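Local coordinates for alkaline phosphatase (Thermus thermophilus, PDB 7KWD), which probably hydrolyses phosphate monoesters at alkaline pH as a homodimeric metalloenzyme that uses zinc and magnesium ions, at residues R63-V68 / D289-D294; E295-L300 / L312-D317. All coordinates share one frame; numbering follows the deposited sequence.

Contact 1. Residues R63-V68 / D289-D294; sequences RRQGRV and DVLAAD
Asp294 OD2 is gripped by two donors: the guanidinium of Arg67, whose NH2 lies 2.8 Å from Asp294 OD2 in a salt bridge, and the backbone N of Ala70. The carboxylate meets the guanidinium at its edge, with OD2 close to the guanidinium plane; the planes of the two groups are 49° apart, and the bridge runs through one pair, NH2 and OD2. Asp294 OD1 is taken by the backbone N of Leu71, so both carboxylate oxygens serve the start of helix 70-75.

The neighbouring nitrogen is directed to Gln65: Arg67 NH1 donates to Gln65 OE1 at 2.6 Å, with an N-H...O angle of 155° and the oxygen only 10° out of the guanidinium plane. Two edge partners thus fix the rotation of the group. The bend at chi3 of Arg67 turns the guanidinium out of line with its aliphatic stem. NH1 also gives a weak hydrogen bond to a water, which in turn donates to Leu291 O at 2.7 Å. Apolar cover comes from Leu291, whose CD2 approaches Arg67 NH1 obliquely at 3.9 Å, while Leu291 CD1 meets Gln65 NE2 at 3.8 Å.

A methionine at Arg67 would probably leave the Asp294 carboxylate without its countercharge and set the Gln65 amide free to turn.

Gly66, with positive phi, takes the chain out of helix 51-65 toward Arg67, and Gly66 and Val68 make backbone hydrogen bonds to the second subunit. The contact joins the turn between helices 51-65 and 70-75 to helix 283-306, which sets Val290 against Ala57 of helix 51-65 and Ala293 against Phe44 and Tyr46 of strand 40-46.

Contact 2. Residues E295-L300 / L312-D317; sequences EVLELL and LIVVSD. With ZN (zinc ion), chain E.
Leu297 and Leu300 of helix 283-306 pack on Leu312 and Val314 of strand 310-325, a helix-on-sheet layer in the alkaline phosphatase fold, where helices flank a central beta-sheet. The evidence for close packing is at the methyl groups: Leu297 CD1 reaches Val314 CG2 at 3.8 Å, the two side chains crossing obliquely. One helical turn on, Leu300 and Leu312 cross at about a right angle, with Leu312 CD2 lying 4.1 Å from Leu300 CB and the CD1 atoms of these two leucines 4.2 Å apart. With CG anti to the backbone N (chi1 166°), Leu312 extends both methyls to Leu300, one to the root of its side chain and the other to its end. All four residues are buried, and these two pairs account for the 153 Å² of surface buried between the segments.

The alternation of the strand separates its two faces: Leu312 and Val314 point to the helix, whereas Ile313 packs against Leu440 and Leu442 of strand 438-443. Phe44 and Tyr46 of strand 40-46 complete the apolar layer, touching Leu300 and Leu297 respectively. The solvent side is the outer helix face, where Glu298 is exposed and Glu295 partly so; Glu295 OE1 makes a long, weak ion pair with Arg238.

Past the packed section, the strand leads to the metal site. Asp317 is held by the backbone N of Gly48 through OD1, while its other oxygen shares a zinc ion with Asp47, Ser95 and His318. Asp317 OD2 binds that zinc ion at 2.2 Å.

How the contacts relate
From the N terminus, the chain first passes through 63-68, at the end of helix 51-65, and returns to it 221 residues later at 289-294, where contact 1 closes a long loop containing both helices and strands. Contact 2 follows in series: 295-300 continues directly from 289-294, and the chain meets it again at 312-317 after a short helix-to-strand connection. The two loops neither nest nor cross. Helix 283-306 is their common element, with contact centres 14 Å apart. Its earlier part is tied to the region beside the second subunit, and its later part to the strand that carries a zinc ligand.

Contact 1. Residues R63-V68 / D289-D294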
# COMPACT_ATOMS: atom_id res chain seq x y z
N ARG A 63 -13.61 -9.38 12.17
CA ARG A 63 -13.97 -8.81 13.45
C ARG A 63 -15.46 -8.52 13.58
O ARG A 63 -16.04 -8.70 14.66
CB ARG A 63 -13.17 -7.52 13.66
CG ARG A 63 -13.36 -6.89 14.99
CD ARG A 63 -12.38 -5.76 15.16
NE ARG A 63 -12.72 -4.90 16.28
CZ ARG A 63 -12.08 -4.90 17.45
NH1 ARG A 63 -11.05 -5.70 17.67
NH2 ARG A 63 -12.47 -4.05 18.40
N ARG A 64 -16.11 -8.02 12.53
CA ARG A 64 -17.50 -7.61 12.65
C ARG A 64 -18.48 -8.55 11.99
O ARG A 64 -19.69 -8.46 12.25
CB ARG A 64 -17.76 -6.23 12.02
CG ARG A 64 -16.80 -5.13 12.38
CD ARG A 64 -16.57 -5.09 13.85
NE ARG A 64 -17.73 -4.59 14.58
CZ ARG A 64 -18.12 -5.05 15.76
NH1 ARG A 64 -17.48 -6.06 16.35
NH2 ARG A 64 -19.17 -4.49 16.35
N GLN A 65 -18.02 -9.41 11.10
CA GLN A 65 -18.90 -10.38 10.49
C GLN A 65 -18.50 -11.80 10.83
O GLN A 65 -19.16 -12.73 10.38
CB GLN A 65 -18.93 -10.16 8.98
CG GLN A 65 -19.39 -8.72 8.61
CD GLN A 65 -19.55 -8.50 7.11
OE1 GLN A 65 -18.94 -9.19 6.31
NE2 GLN A 65 -20.39 -7.54 6.73
N GLY A 66 -17.45 -11.98 11.62
CA GLY A 66 -17.01 -13.33 11.98
C GLY A 66 -16.77 -14.24 10.80
O GLY A 66 -17.05 -15.45 10.88
N ARG A 67 -16.23 -13.70 9.71
CA ARG A 67 -15.98 -14.48 8.49
C ARG A 67 -14.63 -14.06 7.90
O ARG A 67 -14.19 -12.91 8.06
CB ARG A 67 -17.08 -14.25 7.43
CG ARG A 67 -17.15 -12.75 7.05
CD ARG A 67 -18.20 -12.35 6.02
NE ARG A 67 -17.60 -12.44 4.71
CZ ARG A 67 -17.56 -11.46 3.82
NH1 ARG A 67 -18.10 -10.27 4.05
NH2 ARG A 67 -16.98 -11.71 2.65
N VAL A 68 -14.02 -14.98 7.17
CA VAL A 68 -12.82 -14.68 6.40
C VAL A 68 -13.23 -14.19 5.02
O VAL A 68 -13.94 -14.88 4.30
CB VAL A 68 -11.90 -15.89 6.29
CG1 VAL A 68 -10.67 -15.56 5.49
CG2 VAL A 68 -11.56 -16.38 7.69
N ASP A 289 -18.21 -1.45 -1.02
CA ASP A 289 -17.98 -1.86 -2.41
C ASP A 289 -16.93 -2.96 -2.48
O ASP A 289 -16.96 -3.81 -3.38
CB ASP A 289 -17.57 -0.65 -3.27
CG ASP A 289 -18.79 0.05 -3.90
OD1 ASP A 289 -19.80 0.18 -3.19
OD2 ASP A 289 -18.77 0.42 -5.10
N VAL A 290 -16.02 -3.01 -1.51
CA VAL A 290 -15.10 -4.13 -1.45
C VAL A 290 -15.83 -5.38 -1.03
O VAL A 290 -15.54 -6.47 -1.54
CB VAL A 290 -13.93 -3.82 -0.50
CG1 VAL A 290 -13.07 -5.08 -0.32
CG2 VAL A 290 -13.09 -2.71 -1.07
N LEU A 291 -16.79 -5.25 -0.09
CA LEU A 291 -17.58 -6.40 0.35
C LEU A 291 -18.53 -6.85 -0.76
O LEU A 291 -18.74 -8.05 -0.96
CB LEU A 291 -18.37 -6.08 1.63
CG LEU A 291 -17.52 -5.76 2.85
CD1 LEU A 291 -18.35 -5.62 4.09
CD2 LEU A 291 -16.47 -6.85 3.12
N ALA A 292 -19.06 -5.91 -1.53
CA ALA A 292 -19.86 -6.32 -2.68
C ALA A 292 -19.02 -7.08 -3.71
O ALA A 292 -19.49 -8.04 -4.33
CB ALA A 292 -20.48 -5.09 -3.35
N ALA A 293 -17.80 -6.61 -3.97
CA ALA A 293 -16.89 -7.35 -4.84
C ALA A 293 -16.62 -8.75 -4.30
O ALA A 293 -16.52 -9.71 -5.07
CB ALA A 293 -15.57 -6.59 -4.98
N ASP A 294 -16.52 -8.88 -2.97
CA ASP A 294 -16.21 -10.17 -2.39
C ASP A 294 -17.31 -11.17 -2.67
O ASP A 294 -17.05 -12.34 -2.96
CB ASP A 294 -15.95 -10.02 -0.88
CG ASP A 294 -14.94 -11.02 -0.36
OD1 ASP A 294 -13.75 -10.94 -0.75
OD2 ASP A 294 -15.33 -11.88 0.45
O HOH W 1 -19.00 -9.74 1.19

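Contact 2. Residues E295-L300 / L312-D317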
# COMPACT_ATOMS: atom_id res chain seq x y z
N GLU A 295 -18.56 -10.72 -2.63
CA GLU A 295 -19.65 -11.63 -2.98
C GLU A 295 -19.53 -12.08 -4.42
O GLU A 295 -19.86 -13.23 -4.76
CB GLU A 295 -21.01 -10.96 -2.78
CG GLU A 295 -21.38 -10.75 -1.32
CD GLU A 295 -22.75 -10.09 -1.16
OE1 GLU A 295 -22.84 -9.07 -0.43
OE2 GLU A 295 -23.74 -10.59 -1.77
N VAL A 296 -19.08 -11.18 -5.29
CA VAL A 296 -18.90 -11.52 -6.70
C VAL A 296 -17.79 -12.55 -6.86
O VAL A 296 -17.91 -13.51 -7.63
CB VAL A 296 -18.61 -10.26 -7.54
CG1 VAL A 296 -18.22 -10.64 -8.98
CG2 VAL A 296 -19.85 -9.33 -7.55
N LEU A 297 -16.69 -12.35 -6.12
CA LEU A 297 -15.56 -13.28 -6.15
C LEU A 297 -16.02 -14.70 -5.89
O LEU A 297 -15.58 -15.64 -6.56
CB LEU A 297 -14.58 -12.86 -5.09
CG LEU A 297 -13.09 -13.06 -5.24
CD1 LEU A 297 -12.58 -12.68 -6.60
CD2 LEU A 297 -12.45 -12.21 -4.11
N GLU A 298 -16.91 -14.87 -4.92
CA GLU A 298 -17.39 -16.18 -4.56
C GLU A 298 -18.14 -16.78 -5.72
O GLU A 298 -17.94 -17.95 -6.04
CB GLU A 298 -18.27 -16.07 -3.33
CG GLU A 298 -17.41 -15.82 -2.10
CD GLU A 298 -18.17 -15.82 -0.79
OE1 GLU A 298 -19.35 -15.40 -0.79
OE2 GLU A 298 -17.57 -16.21 0.24
N LEU A 299 -18.92 -15.96 -6.41
CA LEU A 299 -19.61 -16.41 -7.61
C LEU A 299 -18.63 -16.81 -8.71
O LEU A 299 -18.79 -17.84 -9.36
CB LEU A 299 -20.52 -15.29 -8.11
CG LEU A 299 -21.87 -15.79 -8.57
CD1 LEU A 299 -22.62 -16.41 -7.39
CD2 LEU A 299 -22.60 -14.60 -9.15
N LEU A 300 -17.62 -15.96 -8.95
CA LEU A 300 -16.72 -16.22 -10.06
C LEU A 300 -15.85 -17.43 -9.79
O LEU A 300 -15.57 -18.20 -10.71
CB LEU A 300 -15.86 -14.98 -10.31
CG LEU A 300 -16.65 -13.74 -10.76
CD1 LEU A 300 -15.71 -12.56 -10.99
CD2 LEU A 300 -17.51 -14.03 -12.01
N LEU A 312 -9.59 -17.00 -14.29
CA LEU A 312 -10.04 -15.81 -13.61
C LEU A 312 -8.83 -14.99 -13.22
O LEU A 312 -7.95 -15.47 -12.49
CB LEU A 312 -10.90 -16.13 -12.39
CG LEU A 312 -11.12 -14.96 -11.45
CD1 LEU A 312 -11.89 -13.83 -12.15
CD2 LEU A 312 -11.80 -15.43 -10.21
N ILE A 313 -8.77 -13.75 -13.71
CA ILE A 313 -7.77 -12.77 -13.32
C ILE A 313 -8.45 -11.74 -12.44
O ILE A 313 -9.43 -11.13 -12.87
CB ILE A 313 -7.12 -12.08 -14.54
CG1 ILE A 313 -6.41 -13.10 -15.42
CG2 ILE A 313 -6.17 -10.97 -14.06
CD1 ILE A 313 -5.65 -12.49 -16.60
N VAL A 314 -7.92 -11.52 -11.23
CA VAL A 314 -8.41 -10.49 -10.32
C VAL A 314 -7.28 -9.47 -10.14
O VAL A 314 -6.17 -9.82 -9.73
CB VAL A 314 -8.85 -11.07 -8.97
CG1 VAL A 314 -9.51 -10.01 -8.11
CG2 VAL A 314 -9.80 -12.20 -9.21
N VAL A 315 -7.57 -8.21 -10.46
CA VAL A 315 -6.51 -7.21 -10.54
C VAL A 315 -7.07 -5.86 -10.13
O VAL A 315 -8.21 -5.50 -10.46
CB VAL A 315 -5.92 -7.15 -11.96
CG1 VAL A 315 -6.95 -6.61 -12.93
CG2 VAL A 315 -4.62 -6.33 -11.97
N SER A 316 -6.24 -5.09 -9.43
CA SER A 316 -6.52 -3.68 -9.24
C SER A 316 -5.83 -2.88 -10.34
O SER A 316 -4.71 -3.22 -10.74
CB SER A 316 -6.02 -3.21 -7.87
OG SER A 316 -6.10 -1.79 -7.81
N ASP A 317 -6.49 -1.81 -10.83
CA ASP A 317 -5.85 -1.02 -11.88
C ASP A 317 -4.92 0.07 -11.36
O ASP A 317 -4.06 0.54 -12.11
CB ASP A 317 -6.90 -0.40 -12.82
CG ASP A 317 -7.74 0.64 -12.18
OD1 ASP A 317 -7.92 0.67 -10.94
OD2 ASP A 317 -8.28 1.46 -12.96
ZN ZN E . -9.15 3.28 -12.15